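Local coordinates for hypothetical protein SpyM3_0169 (Streptococcus pyogenes, PDB 1PG6) that is of unknown function but belongs to the AIM24 family of the cupin clan and binds calcium ions in the crystal, at residues 176-180 with 181-185. Residues are numbered along the deposited sequence; the frame is centred on the assembly and turned at random.
Sequences MTIDN and AHVVA
Asp-179 O accepts a hydrogen bond from His-182 N (3.0 Å), and Asn-180 O one from Val-183 N (3.1 Å), so two successive i to i+3 bonds wind the chain into a short 3-10 turn. The side chain of Asp-179 folds back over the start of this turn. CG of Asp-179 lies anti to the backbone N (chi1 175°), and Asp-179 OD1 accepts a hydrogen bond from Ala-181 N at 2.9 Å. The N-H comes from above the carboxylate plane. This closes an Asx turn at the start of the 3-10 turn. OD2 of Asp-179 lies at the edge of the His-182 ring, 3.6 Å from CD2. Carboxylate and ring stand 75° apart. A water held by His-182 NE2 (2.7 Å) also makes a weak bond to Asp-179 OD2. His-182 ND1 is hydrogen-bonded to Gln-223 O, so the ring is held at both nitrogens, with the water at NE2. Asn-180 ND2 lies 3.7 Å from Val-183 CB, the two side chains crossing obliquely. The Ile-178 and Val-183 side chains cross at about a right angle, with Ile-178 CB 4.1 Å from Val-183 CG2; Phe-214 touches both. An Asx turn leading into a 3-10 turn joins strands 174-179 and 183-187, which lie in two different antiparallel sheets.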
# COMPACT_ATOMS: atom_id res chain seq x y z
N MSE A 176 10.55 -14.04 -12.58
CA MSE A 176 10.25 -12.86 -13.37
C MSE A 176 10.79 -11.63 -12.66
O MSE A 176 10.67 -11.51 -11.44
CB MSE A 176 8.73 -12.74 -13.55
CG MSE A 176 8.30 -11.64 -14.50
SE MSE A 176 6.39 -11.64 -14.76
CE MSE A 176 6.28 -12.96 -16.16
N THR A 177 11.39 -10.72 -13.42
CA THR A 177 11.95 -9.50 -12.87
C THR A 177 11.24 -8.29 -13.46
O THR A 177 11.14 -8.14 -14.67
CB THR A 177 13.46 -9.43 -13.15
OG1 THR A 177 14.12 -10.52 -12.50
CG2 THR A 177 14.04 -8.11 -12.64
N ILE A 178 10.76 -7.43 -12.57
CA ILE A 178 10.01 -6.24 -12.97
C ILE A 178 10.49 -4.98 -12.26
O ILE A 178 10.87 -5.02 -11.10
CB ILE A 178 8.52 -6.42 -12.62
CG1 ILE A 178 8.00 -7.75 -13.15
CG2 ILE A 178 7.70 -5.27 -13.19
CD1 ILE A 178 6.66 -8.13 -12.61
N ASP A 179 10.48 -3.87 -12.99
CA ASP A 179 10.84 -2.56 -12.46
C ASP A 179 9.97 -2.42 -11.20
O ASP A 179 8.74 -2.50 -11.28
CB ASP A 179 10.48 -1.50 -13.50
CG ASP A 179 10.71 -0.08 -13.03
OD1 ASP A 179 10.93 0.16 -11.83
OD2 ASP A 179 10.64 0.81 -13.90
N ASN A 180 10.59 -2.23 -10.04
CA ASN A 180 9.81 -2.16 -8.80
C ASN A 180 8.82 -1.00 -8.75
O ASN A 180 7.85 -1.05 -7.99
CB ASN A 180 10.73 -2.10 -7.58
CG ASN A 180 9.99 -2.40 -6.29
OD1 ASN A 180 10.02 -1.62 -5.34
ND2 ASN A 180 9.32 -3.54 -6.25
N ALA A 181 9.07 0.04 -9.55
CA ALA A 181 8.18 1.20 -9.59
C ALA A 181 6.82 0.82 -10.17
O ALA A 181 5.85 1.56 -10.03
CB ALA A 181 8.82 2.30 -10.42
N HIS A 182 6.77 -0.33 -10.83
CA HIS A 182 5.54 -0.83 -11.44
C HIS A 182 4.91 -1.97 -10.64
O HIS A 182 3.89 -2.54 -11.05
CB HIS A 182 5.80 -1.30 -12.87
CG HIS A 182 5.99 -0.18 -13.85
ND1 HIS A 182 4.93 0.45 -14.46
CD2 HIS A 182 7.11 0.45 -14.27
CE1 HIS A 182 5.39 1.43 -15.23
NE2 HIS A 182 6.70 1.45 -15.13
N VAL A 183 5.50 -2.30 -9.50
CA VAL A 183 4.98 -3.38 -8.67
C VAL A 183 4.06 -2.85 -7.58
O VAL A 183 4.46 -2.02 -6.77
CB VAL A 183 6.14 -4.19 -8.04
CG1 VAL A 183 5.59 -5.23 -7.07
CG2 VAL A 183 6.95 -4.86 -9.13
N VAL A 184 2.82 -3.32 -7.58
CA VAL A 184 1.85 -2.87 -6.59
C VAL A 184 1.87 -3.75 -5.33
O VAL A 184 2.14 -3.27 -4.23
CB VAL A 184 0.41 -2.90 -7.17
CG1 VAL A 184 -0.60 -2.48 -6.10
CG2 VAL A 184 0.32 -1.98 -8.38
N ALA A 185 1.58 -5.03 -5.51
CA ALA A 185 1.53 -5.97 -4.40
C ALA A 185 1.75 -7.37 -4.95
O ALA A 185 1.54 -7.63 -6.13
CB ALA A 185 0.16 -5.88 -3.72
O HOH W 1 8.89 2.79 -16.05
O HOH W 2 5.54 0.75 -6.86